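Local coordinates for protein terminal uridylyltransferase 1 (Trypanosoma brucei, PDB 5HZD) that adds uridines to the 3' ends of guide RNAs and other mitochondrial RNAs, using UTP, as part of trypanosome RNA editing, at residues R88-L93 and V106-S111; R98-K103 and L287-F292; A127-D132 and G137-L142; V269-A272 and C276-E279. All blocks are in the same frame, centred on the assembly; numbering follows the deposited sequence.

Interaction 1: residues R88-L93 and V106-S111; sequences RARAQL and VFIFGS
Val106 meets the helix at 88-93 with both its side chain and its carbonyl. Its CG1 methyl packs 3.6 Å from CG of Arg90. The same methyl touches the Leu93 methyl CD2 at 4.0 Å, and those two side chains lie nearly perpendicular. The Arg90 chain runs on past the valine, and its NH1 donates a hydrogen bond of 2.9 Å to Val106 O, with an N-H...O angle of 150°. The donor is tilted somewhat from the carbonyl plane, while the oxygen lies at the guanidinium edge. A bend at chi3 (59°) turns the end of Arg90 to this oxygen. Two residues on, Ile108 returns to the contact with its longer branch. Its CG1 is 3.9 Å from CG of Arg90, and its CD1 is 3.9 Å from CB of Arg90. Further on, Gly110 is the N-cap of helix 111-114, and Ser111 probably binds UTP. The helix and strand 106-109 run roughly antiparallel, at 146°, with axes 8.4 Å apart. Arg90 therefore does two jobs. Its methylenes pack on Val106 and Ile108. Its charged end grips an outermost strand of the sheet. Salt bridges from NE to Asp372 and from NH1 to Glu94 probably balance the charge and fix the guanidinium's rotation. Glu94 also accepts the Val106 backbone N-H, so helix and strand are clamped at a donor and an acceptor of one residue.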
loop_
_atom_site.group_PDB
_atom_site.type_symbol
_atom_site.label_atom_id
_atom_site.label_comp_id
_atom_site.label_asym_id
_atom_site.label_seq_id
_atom_site.Cartn_x
_atom_site.Cartn_y
_atom_site.Cartn_z
ATOM N N ARG A 88 -0.862 16.505 6.314
ATOM C CA ARG A 88 -1.856 17.262 7.061
ATOM C C ARG A 88 -3.006 16.357 7.484
ATOM O O ARG A 88 -3.504 16.451 8.627
ATOM C CB ARG A 88 -2.346 18.439 6.238
ATOM C CG ARG A 88 -1.222 19.440 6.012
ATOM C CD ARG A 88 -1.689 20.800 5.543
ATOM N NE ARG A 88 -2.120 20.754 4.158
ATOM C CZ ARG A 88 -1.319 20.883 3.108
ATOM N NH1 ARG A 88 -0.007 21.096 3.264
ATOM N NH2 ARG A 88 -1.840 20.816 1.886
ATOM N N ALA A 89 -3.458 15.475 6.583
ATOM C CA ALA A 89 -4.510 14.540 6.959
ATOM C C ALA A 89 -4.119 13.666 8.146
ATOM O O ALA A 89 -4.934 13.397 9.031
ATOM C CB ALA A 89 -4.921 13.658 5.748
ATOM N N ARG A 90 -2.857 13.228 8.170
ATOM C CA ARG A 90 -2.346 12.400 9.260
ATOM C C ARG A 90 -2.426 13.169 10.576
ATOM O O ARG A 90 -2.863 12.622 11.578
ATOM C CB ARG A 90 -0.865 12.022 9.003
ATOM C CG ARG A 90 -0.331 10.940 9.965
ATOM C CD ARG A 90 1.205 11.024 10.122
ATOM N NE ARG A 90 1.507 12.345 10.641
ATOM C CZ ARG A 90 1.406 12.659 11.919
ATOM N NH1 ARG A 90 1.081 11.710 12.818
ATOM N NH2 ARG A 90 1.612 13.916 12.292
ATOM N N ALA A 91 -1.983 14.434 10.575
ATOM C CA ALA A 91 -2.029 15.228 11.797
ATOM C C ALA A 91 -3.461 15.437 12.233
ATOM O O ALA A 91 -3.748 15.417 13.446
ATOM C CB ALA A 91 -1.316 16.562 11.601
ATOM N N GLN A 92 -4.363 15.632 11.273
ATOM C CA GLN A 92 -5.799 15.769 11.592
ATOM C C GLN A 92 -6.336 14.517 12.266
ATOM O O GLN A 92 -7.004 14.578 13.296
ATOM C CB GLN A 92 -6.593 16.110 10.315
ATOM C CG GLN A 92 -6.241 17.498 9.817
ATOM C CD GLN A 92 -6.493 17.716 8.344
ATOM O OE1 GLN A 92 -7.265 16.969 7.707
ATOM N NE2 GLN A 92 -5.897 18.761 7.800
ATOM N N LEU A 93 -6.032 13.359 11.689
ATOM C CA LEU A 93 -6.480 12.106 12.276
ATOM C C LEU A 93 -5.893 11.920 13.667
ATOM O O LEU A 93 -6.582 11.433 14.570
ATOM C CB LEU A 93 -6.126 10.918 11.368
ATOM C CG LEU A 93 -6.641 9.581 11.913
ATOM C CD1 LEU A 93 -8.175 9.510 12.045
ATOM C CD2 LEU A 93 -6.157 8.446 10.960
ATOM N N VAL A 106 -0.277 8.459 15.046
ATOM C CA VAL A 106 -0.703 7.974 13.733
ATOM C C VAL A 106 0.513 7.889 12.815
ATOM O O VAL A 106 1.272 8.845 12.690
ATOM C CB VAL A 106 -1.780 8.913 13.113
ATOM C CG1 VAL A 106 -2.196 8.417 11.695
ATOM C CG2 VAL A 106 -3.038 8.948 14.007
ATOM N N PHE A 107 0.691 6.728 12.174
ATOM C CA PHE A 107 1.816 6.493 11.263
ATOM C C PHE A 107 1.242 6.228 9.884
ATOM O O PHE A 107 0.354 5.383 9.758
ATOM C CB PHE A 107 2.536 5.202 11.679
ATOM C CG PHE A 107 3.164 5.246 13.061
ATOM C CD1 PHE A 107 2.353 5.189 14.204
ATOM C CD2 PHE A 107 4.543 5.262 13.227
ATOM C CE1 PHE A 107 2.901 5.213 15.468
ATOM C CE2 PHE A 107 5.100 5.261 14.504
ATOM C CZ PHE A 107 4.286 5.261 15.622
ATOM N N ILE A 108 1.714 6.913 8.842
ATOM C CA ILE A 108 1.317 6.526 7.474
ATOM C C ILE A 108 2.135 5.315 7.017
ATOM O O ILE A 108 3.345 5.253 7.258
ATOM C CB ILE A 108 1.511 7.670 6.494
ATOM C CG1 ILE A 108 0.497 8.778 6.799
ATOM C CG2 ILE A 108 1.367 7.165 5.023
ATOM C CD1 ILE A 108 0.689 10.064 5.974
ATOM N N PHE A 109 1.486 4.364 6.351
ATOM C CA PHE A 109 2.264 3.316 5.658
ATOM C C PHE A 109 1.667 3.052 4.304
ATOM O O PHE A 109 0.757 3.763 3.884
ATOM C CB PHE A 109 2.457 2.056 6.521
ATOM C CG PHE A 109 1.192 1.275 6.807
ATOM C CD1 PHE A 109 0.336 1.649 7.835
ATOM C CD2 PHE A 109 0.883 0.155 6.066
ATOM C CE1 PHE A 109 -0.816 0.882 8.121
ATOM C CE2 PHE A 109 -0.266 -0.591 6.306
ATOM C CZ PHE A 109 -1.129 -0.216 7.352
ATOM N N GLY A 110 2.220 2.065 3.594
ATOM C CA GLY A 110 1.811 1.845 2.220
ATOM C C GLY A 110 2.676 2.525 1.186
ATOM O O GLY A 110 3.848 2.801 1.436
ATOM N N SER A 111 2.091 2.800 0.019
ATOM C CA SER A 111 2.900 3.232 -1.120
ATOM C C SER A 111 3.550 4.601 -0.969
ATOM O O SER A 111 4.559 4.868 -1.607
ATOM C CB SER A 111 2.117 3.151 -2.437
ATOM O OG SER A 111 1.087 4.126 -2.489
#

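Interaction 2: residues R98-K103 and L287-F292; sequences RRWHDK and LSFRAF
Trp100, in the last part of helix 80-100, meets Phe289, just past strand 285-288, and this ring pair makes the contact. In chain order, Arg98 comes first and folds back on Asp102. Its NH1 forms a salt bridge of 2.9 Å with OD1 of Asp102, on the syn side of the carboxylate but well out of its plane. Arg98 NE adds a weak hydrogen bond to the Asp102 carbonyl O. Trp100 then turns its side chain toward Phe289. Its CG is anti to the backbone N (chi1 165°), which carries the indole to the phenyl ring. Phe289 CE1 reaches the six-membered ring at 4.0 Å from both CH2 and CZ3 of Trp100. The two rings form an offset edge-to-face pair, with the edge of Phe289 toward the face of Trp100. Their centroids are 5.7 Å apart and their planes are inclined at 64°. The contact is apolar, with no hydrogen bond across it. His101 follows and lays its CB 3.5 Å above the plane of the Trp100 ring, offset toward the rim. Its own ring meets Trp139. At the end of the segment, Lys103 forms a salt bridge with Asp132. Ala146 of helix 143-156 and Val128 of strand 124-129 each touch both rings of the pair, which links helix 80-100 to the mixed sheet. Helices packed on a mixed sheet are a feature of the nucleotidyltransferase fold. Here they belong to the catalytic palm domain, whose strand 285-288 carries Asp286, a residue probably important for activity.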
loop_
_atom_site.group_PDB
_atom_site.type_symbol
_atom_site.label_atom_id
_atom_site.label_comp_id
_atom_site.label_asym_id
_atom_site.label_seq_id
_atom_site.Cartn_x
_atom_site.Cartn_y
_atom_site.Cartn_z
ATOM N N ARG A 98 -6.386 10.840 19.468
ATOM C CA ARG A 98 -5.934 11.120 20.842
ATOM C C ARG A 98 -7.062 11.375 21.814
ATOM O O ARG A 98 -6.864 11.279 23.010
ATOM C CB ARG A 98 -4.924 12.271 20.870
ATOM C CG ARG A 98 -3.588 11.832 20.293
ATOM C CD ARG A 98 -2.533 12.926 20.357
ATOM N NE ARG A 98 -2.258 13.198 21.768
ATOM C CZ ARG A 98 -1.450 14.150 22.219
ATOM N NH1 ARG A 98 -1.275 14.286 23.529
ATOM N NH2 ARG A 98 -0.859 14.973 21.377
ATOM N N ARG A 99 -8.254 11.695 21.337
ATOM C CA ARG A 99 -9.395 11.823 22.250
ATOM C C ARG A 99 -9.822 10.450 22.767
ATOM O O ARG A 99 -10.323 10.335 23.881
ATOM C CB ARG A 99 -10.565 12.553 21.576
ATOM C CG ARG A 99 -11.930 12.448 22.287
ATOM C CD ARG A 99 -12.057 13.294 23.569
ATOM N NE ARG A 99 -11.369 14.582 23.507
ATOM C CZ ARG A 99 -11.867 15.682 22.949
ATOM N NH1 ARG A 99 -13.065 15.661 22.377
ATOM N NH2 ARG A 99 -11.159 16.806 22.958
ATOM N N TRP A 100 -9.583 9.406 21.967
ATOM C CA TRP A 100 -9.851 8.033 22.381
ATOM C C TRP A 100 -8.715 7.495 23.260
ATOM O O TRP A 100 -8.942 6.898 24.321
ATOM C CB TRP A 100 -10.032 7.184 21.124
ATOM C CG TRP A 100 -9.975 5.722 21.340
ATOM C CD1 TRP A 100 -10.876 4.949 22.000
ATOM C CD2 TRP A 100 -8.937 4.858 20.883
ATOM N NE1 TRP A 100 -10.461 3.628 21.978
ATOM C CE2 TRP A 100 -9.276 3.550 21.297
ATOM C CE3 TRP A 100 -7.765 5.063 20.152
ATOM C CZ2 TRP A 100 -8.458 2.440 21.027
ATOM C CZ3 TRP A 100 -6.941 3.973 19.885
ATOM C CH2 TRP A 100 -7.315 2.665 20.310
ATOM N N HIS A 101 -7.488 7.752 22.847
ATOM C CA HIS A 101 -6.338 7.252 23.585
ATOM C C HIS A 101 -5.204 8.253 23.470
ATOM O O HIS A 101 -4.585 8.378 22.422
ATOM C CB HIS A 101 -5.904 5.909 23.007
ATOM C CG HIS A 101 -4.904 5.202 23.849
ATOM N ND1 HIS A 101 -5.231 4.615 25.052
ATOM C CD2 HIS A 101 -3.578 5.004 23.674
ATOM C CE1 HIS A 101 -4.147 4.073 25.578
ATOM N NE2 HIS A 101 -3.131 4.299 24.764
ATOM N N ASP A 102 -4.936 8.983 24.560
ATOM C CA ASP A 102 -4.046 10.131 24.464
ATOM C C ASP A 102 -2.643 9.821 23.966
ATOM O O ASP A 102 -1.996 10.664 23.318
ATOM C CB ASP A 102 -3.952 10.875 25.805
ATOM C CG ASP A 102 -3.071 12.094 25.704
ATOM O OD1 ASP A 102 -3.465 13.032 24.957
ATOM O OD2 ASP A 102 -1.970 12.091 26.327
ATOM N N LYS A 103 -2.178 8.608 24.230
ATOM C CA LYS A 103 -0.815 8.267 23.858
ATOM C C LYS A 103 -0.710 7.624 22.471
ATOM O O LYS A 103 0.389 7.333 22.020
ATOM C CB LYS A 103 -0.214 7.339 24.894
ATOM C CG LYS A 103 0.109 8.083 26.200
ATOM C CD LYS A 103 0.633 7.133 27.238
ATOM C CE LYS A 103 2.034 6.683 26.872
ATOM N NZ LYS A 103 2.655 5.891 27.977
ATOM N N LEU A 287 -7.820 2.730 8.190
ATOM C CA LEU A 287 -7.266 2.963 9.527
ATOM C C LEU A 287 -7.199 1.637 10.294
ATOM O O LEU A 287 -8.192 0.947 10.458
ATOM C CB LEU A 287 -8.149 4.008 10.235
ATOM C CG LEU A 287 -7.735 4.529 11.609
ATOM C CD1 LEU A 287 -8.555 5.743 11.946
ATOM C CD2 LEU A 287 -7.911 3.468 12.696
ATOM N N SER A 288 -6.002 1.273 10.741
ATOM C CA SER A 288 -5.770 0.043 11.477
ATOM C C SER A 288 -4.954 0.331 12.714
ATOM O O SER A 288 -4.522 1.477 12.930
ATOM C CB SER A 288 -5.024 -0.959 10.589
ATOM O OG SER A 288 -3.806 -0.383 10.104
ATOM N N PHE A 289 -4.744 -0.708 13.527
ATOM C CA PHE A 289 -4.178 -0.515 14.859
ATOM C C PHE A 289 -2.904 -1.305 15.095
ATOM O O PHE A 289 -2.409 -1.391 16.229
ATOM C CB PHE A 289 -5.229 -0.868 15.920
ATOM C CG PHE A 289 -6.455 -0.015 15.840
ATOM C CD1 PHE A 289 -6.484 1.228 16.460
ATOM C CD2 PHE A 289 -7.561 -0.426 15.093
ATOM C CE1 PHE A 289 -7.596 2.046 16.392
ATOM C CE2 PHE A 289 -8.672 0.390 15.006
ATOM C CZ PHE A 289 -8.695 1.623 15.645
ATOM N N ARG A 290 -2.382 -1.894 14.024
ATOM C CA ARG A 290 -1.184 -2.717 14.136
ATOM C C ARG A 290 0.026 -2.097 13.467
ATOM O O ARG A 290 -0.097 -1.253 12.585
ATOM C CB ARG A 290 -1.455 -4.090 13.507
ATOM C CG ARG A 290 -2.675 -4.767 14.137
ATOM C CD ARG A 290 -2.880 -6.182 13.626
ATOM N NE ARG A 290 -4.139 -6.720 14.138
ATOM C CZ ARG A 290 -4.559 -7.958 13.899
ATOM N NH1 ARG A 290 -3.821 -8.768 13.149
ATOM N NH2 ARG A 290 -5.711 -8.381 14.401
ATOM N N ALA A 291 1.213 -2.531 13.871
ATOM C CA ALA A 291 2.449 -1.920 13.379
ATOM C C ALA A 291 3.087 -2.647 12.205
ATOM O O ALA A 291 3.986 -2.098 11.565
ATOM C CB ALA A 291 3.459 -1.789 14.512
ATOM N N PHE A 292 2.645 -3.865 11.889
ATOM C CA PHE A 292 3.382 -4.667 10.914
ATOM C C PHE A 292 3.537 -4.005 9.543
ATOM O O PHE A 292 4.591 -4.138 8.916
ATOM C CB PHE A 292 2.801 -6.092 10.791
ATOM C CG PHE A 292 1.540 -6.180 9.968
ATOM C CD1 PHE A 292 1.600 -6.469 8.617
ATOM C CD2 PHE A 292 0.291 -6.022 10.561
ATOM C CE1 PHE A 292 0.448 -6.560 7.857
ATOM C CE2 PHE A 292 -0.872 -6.129 9.806
ATOM C CZ PHE A 292 -0.786 -6.389 8.450
#

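Interaction 3: residues A127-D132 and G137-L142; sequences AVVDVD and GSWPPL
Trp139 lays its indole over the backbone of Val129 and Asp130. The backbone N of Asp130 is 3.6 Å above the ring plane, over its centre. On this same face, CB of Asp130 makes a CH-pi contact 3.8 Å from the centroid of the six-membered ring. CG1 of Val129 makes another, 4.3 Å from the centroid of the five-membered ring. At the ring edge, NE1 of Trp139 gives a weak hydrogen bond of 3.1 Å to O of Val128, bent to 133°. NE1 also has a weak bond to Phe289 O, so two carbonyls share this one donor. The opposite face is closed by the residues that follow. CD of Pro141 lies 3.4 Å above the plane and CB of Pro140 lies 3.8 Å above it, both toward the rim. The cis peptide before Pro140 folds the chain back on the ring. Asp130 caps Ala133 N with OD1, and its OD2 hydrogen-bonds to His101 NE2. The short helix 131-135 thus has an Asp N-cap at one end and, at Gly137, a Schellman motif at the other. Capped at both ends, it carries the chain from palm strand 124-129 toward helix 143-156.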
loop_
_atom_site.group_PDB
_atom_site.type_symbol
_atom_site.label_atom_id
_atom_site.label_comp_id
_atom_site.label_asym_id
_atom_site.label_seq_id
_atom_site.Cartn_x
_atom_site.Cartn_y
_atom_site.Cartn_z
ATOM N N ALA A 127 -1.798 3.722 10.482
ATOM C CA ALA A 127 -1.725 2.826 11.642
ATOM C C ALA A 127 -1.788 3.671 12.906
ATOM O O ALA A 127 -1.089 4.672 13.013
ATOM C CB ALA A 127 -0.381 2.078 11.644
ATOM N N VAL A 128 -2.599 3.260 13.872
ATOM C CA VAL A 128 -2.745 4.005 15.133
ATOM C C VAL A 128 -2.123 3.158 16.237
ATOM O O VAL A 128 -2.624 2.082 16.544
ATOM C CB VAL A 128 -4.255 4.210 15.425
ATOM C CG1 VAL A 128 -4.469 4.883 16.806
ATOM C CG2 VAL A 128 -4.899 5.047 14.289
ATOM N N VAL A 129 -1.035 3.638 16.844
ATOM C CA VAL A 129 -0.241 2.835 17.762
ATOM C C VAL A 129 0.238 3.695 18.926
ATOM O O VAL A 129 0.727 4.829 18.719
ATOM C CB VAL A 129 1.036 2.276 17.060
ATOM C CG1 VAL A 129 1.863 1.417 18.043
ATOM C CG2 VAL A 129 0.639 1.458 15.819
ATOM N N ASP A 130 0.106 3.136 20.130
ATOM C CA ASP A 130 0.719 3.651 21.352
ATOM C C ASP A 130 2.012 2.869 21.501
ATOM O O ASP A 130 1.997 1.678 21.864
ATOM C CB ASP A 130 -0.235 3.376 22.531
ATOM C CG ASP A 130 0.351 3.727 23.907
ATOM O OD1 ASP A 130 1.585 3.881 24.072
ATOM O OD2 ASP A 130 -0.441 3.780 24.887
ATOM N N VAL A 131 3.117 3.555 21.234
ATOM C CA VAL A 131 4.436 2.915 21.185
ATOM C C VAL A 131 4.867 2.364 22.545
ATOM O O VAL A 131 5.360 1.229 22.605
ATOM C CB VAL A 131 5.467 3.864 20.597
ATOM C CG1 VAL A 131 6.900 3.283 20.717
ATOM C CG2 VAL A 131 5.123 4.125 19.133
ATOM N N ASP A 132 4.668 3.128 23.620
ATOM C CA ASP A 132 4.933 2.638 24.974
ATOM C C ASP A 132 4.193 1.323 25.212
ATOM O O ASP A 132 4.776 0.351 25.712
ATOM C CB ASP A 132 4.460 3.648 26.028
ATOM C CG ASP A 132 5.383 4.829 26.169
ATOM O OD1 ASP A 132 6.470 4.806 25.555
ATOM O OD2 ASP A 132 5.031 5.775 26.921
ATOM N N GLY A 137 4.059 -4.947 25.318
ATOM C CA GLY A 137 3.307 -6.084 24.813
ATOM C C GLY A 137 1.806 -5.949 25.007
ATOM O O GLY A 137 1.100 -6.942 25.125
ATOM N N SER A 138 1.308 -4.712 25.039
ATOM C CA SER A 138 -0.110 -4.450 25.283
ATOM C C SER A 138 -0.713 -3.556 24.211
ATOM O O SER A 138 -1.509 -2.679 24.525
ATOM C CB SER A 138 -0.291 -3.752 26.626
ATOM O OG SER A 138 0.137 -4.583 27.690
ATOM N N TRP A 139 -0.341 -3.765 22.955
ATOM C CA TRP A 139 -0.966 -3.043 21.846
ATOM C C TRP A 139 -1.164 -4.023 20.701
ATOM O O TRP A 139 -0.277 -4.840 20.426
ATOM C CB TRP A 139 -0.109 -1.846 21.363
ATOM C CG TRP A 139 -0.922 -0.934 20.496
ATOM C CD1 TRP A 139 -1.022 -0.970 19.130
ATOM C CD2 TRP A 139 -1.848 0.071 20.938
ATOM N NE1 TRP A 139 -1.931 -0.023 18.692
ATOM C CE2 TRP A 139 -2.444 0.627 19.787
ATOM C CE3 TRP A 139 -2.218 0.565 22.200
ATOM C CZ2 TRP A 139 -3.396 1.644 19.855
ATOM C CZ3 TRP A 139 -3.164 1.567 22.272
ATOM C CH2 TRP A 139 -3.739 2.108 21.094
ATOM N N PRO A 140 -2.325 -3.976 20.033
ATOM C CA PRO A 140 -3.468 -3.081 20.212
ATOM C C PRO A 140 -4.427 -3.521 21.306
ATOM O O PRO A 140 -4.424 -4.703 21.723
ATOM C CB PRO A 140 -4.168 -3.145 18.848
ATOM C CG PRO A 140 -3.891 -4.540 18.383
ATOM C CD PRO A 140 -2.475 -4.837 18.846
ATOM N N PRO A 141 -5.263 -2.579 21.775
ATOM C CA PRO A 141 -6.361 -2.977 22.649
ATOM C C PRO A 141 -7.393 -3.704 21.801
ATOM O O PRO A 141 -7.183 -3.811 20.597
ATOM C CB PRO A 141 -6.919 -1.635 23.138
ATOM C CG PRO A 141 -6.642 -0.677 22.009
ATOM C CD PRO A 141 -5.364 -1.168 21.341
ATOM N N LEU A 142 -8.492 -4.163 22.389
ATOM C CA LEU A 142 -9.423 -4.971 21.596
ATOM C C LEU A 142 -9.905 -4.192 20.391
ATOM O O LEU A 142 -10.505 -3.106 20.505
ATOM C CB LEU A 142 -10.576 -5.451 22.458
ATOM C CG LEU A 142 -10.148 -6.667 23.311
ATOM C CD1 LEU A 142 -11.234 -7.083 24.209
ATOM C CD2 LEU A 142 -9.749 -7.861 22.440
#

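Interaction 4: residues V269-A272 and C276-E279; sequences VQPA and CRPE
Pro271 lies over one face of the Arg277 guanidinium. CG of Pro271 is 3.8 Å from NE of Arg277, and CD of Pro271 stands 3.8 Å above the guanidinium plane, toward its rim. The aliphatic part joins in, with CB of Pro271 3.8 Å from CG of Arg277. Arg277 is extended from CG to NE, and its chain runs across the proline ring. CG of Pro271 also touches CD of Pro278 at 4.3 Å, so the ring packs against two consecutive residues, Arg277 and Pro278. These residues mark the way out of the antiparallel sheet. Strand 267-271 is one of its outermost strands, and the chain returns through 276-279 to strand 285-288 of the palm. The sheet is thus inserted into the catalytic domain, as in related trypanosomal TUTases. The polar bonds lie at the guanidinium edge. A water in its plane accepts from NH2 of Arg277 at 2.6 Å and donates to O of Pro271 at 2.7 Å, bridging the two segments. Arg277 NE bonds to His273 O within the connecting turn, and NH1 bonds to Gly158 O.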
loop_
_atom_site.group_PDB
_atom_site.type_symbol
_atom_site.label_atom_id
_atom_site.label_comp_id
_atom_site.label_asym_id
_atom_site.label_seq_id
_atom_site.Cartn_x
_atom_site.Cartn_y
_atom_site.Cartn_z
ATOM N N VAL A 269 -20.479 19.957 16.309
ATOM C CA VAL A 269 -19.548 20.712 15.458
ATOM C C VAL A 269 -19.280 19.967 14.163
ATOM O O VAL A 269 -19.222 18.729 14.130
ATOM C CB VAL A 269 -18.226 20.998 16.208
ATOM C CG1 VAL A 269 -17.501 19.689 16.500
ATOM C CG2 VAL A 269 -17.299 21.928 15.391
ATOM N N GLN A 270 -19.130 20.716 13.076
ATOM C CA GLN A 270 -18.668 20.105 11.837
ATOM C C GLN A 270 -18.043 21.182 10.966
ATOM O O GLN A 270 -18.116 22.355 11.305
ATOM C CB GLN A 270 -19.820 19.409 11.123
ATOM C CG GLN A 270 -20.932 20.295 10.654
ATOM C CD GLN A 270 -22.050 19.456 10.062
ATOM O OE1 GLN A 270 -22.409 18.417 10.622
ATOM N NE2 GLN A 270 -22.582 19.878 8.914
ATOM N N PRO A 271 -17.381 20.792 9.866
ATOM C CA PRO A 271 -16.838 21.857 9.006
ATOM C C PRO A 271 -17.937 22.786 8.499
ATOM O O PRO A 271 -19.087 22.356 8.347
ATOM C CB PRO A 271 -16.239 21.077 7.839
ATOM C CG PRO A 271 -15.846 19.728 8.468
ATOM C CD PRO A 271 -16.958 19.443 9.425
ATOM N N ALA A 272 -17.587 24.050 8.246
ATOM C CA ALA A 272 -18.565 25.043 7.813
ATOM C C ALA A 272 -19.178 24.724 6.445
ATOM O O ALA A 272 -20.258 25.204 6.126
ATOM C CB ALA A 272 -17.940 26.441 7.812
ATOM N N CYS A 276 -16.192 21.422 0.793
ATOM C CA CYS A 276 -14.897 22.073 0.948
ATOM C C CYS A 276 -14.396 21.943 2.391
ATOM O O CYS A 276 -14.768 22.734 3.261
ATOM C CB CYS A 276 -15.026 23.545 0.573
ATOM S SG CYS A 276 -13.465 24.404 0.474
ATOM N N ARG A 277 -13.536 20.956 2.626
ATOM C CA ARG A 277 -13.220 20.528 3.990
ATOM C C ARG A 277 -11.735 20.232 4.143
ATOM O O ARG A 277 -10.996 20.150 3.140
ATOM C CB ARG A 277 -14.046 19.265 4.289
ATOM C CG ARG A 277 -15.561 19.523 4.413
ATOM C CD ARG A 277 -16.342 18.234 4.651
ATOM N NE ARG A 277 -17.582 18.527 5.367
ATOM C CZ ARG A 277 -18.336 17.596 5.948
ATOM N NH1 ARG A 277 -17.981 16.314 5.850
ATOM N NH2 ARG A 277 -19.441 17.942 6.606
ATOM N N PRO A 278 -11.280 20.051 5.393
ATOM C CA PRO A 278 -9.905 19.607 5.645
ATOM C C PRO A 278 -9.520 18.301 4.907
ATOM O O PRO A 278 -10.395 17.466 4.593
ATOM C CB PRO A 278 -9.894 19.367 7.157
ATOM C CG PRO A 278 -10.902 20.381 7.676
ATOM C CD PRO A 278 -12.000 20.377 6.649
ATOM N N GLU A 279 -8.227 18.146 4.640
ATOM C CA GLU A 279 -7.676 17.014 3.858
ATOM C C GLU A 279 -8.222 15.627 4.224
ATOM O O GLU A 279 -8.521 14.805 3.341
ATOM C CB GLU A 279 -6.139 17.034 3.929
ATOM C CG GLU A 279 -5.462 18.175 3.130
ATOM C CD GLU A 279 -5.389 19.520 3.859
ATOM O OE1 GLU A 279 -5.914 19.678 4.998
ATOM O OE2 GLU A 279 -4.801 20.470 3.300
HETATM O O HOH W 1 -20.387 20.278 7.131
#

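In the fold
Interactions 1, 2 and 3 share the mixed palm sheet, and interactions 1 and 2 also share helix 80-100. Interactions 2 and 3 are closest, with centres 6 Å apart, and polar bonds from 98-103 to 127-132 tie them. Interaction 1 joins interaction 3 through the neighbouring strands, where Phe107 O is 2.8 Å from Ala127 N. It meets interaction 2 where Leu93 packs on Leu287. Interaction 4 lies 18 Å from interaction 1, centre to centre, yet Glu279 OE2 bridges to Arg88 NE at 2.8 Å. Only interaction 1 includes a probable UTP-site residue, and its Ile108 side chain is about 6 Å from that of Asp125, a probable catalytic metal ligand.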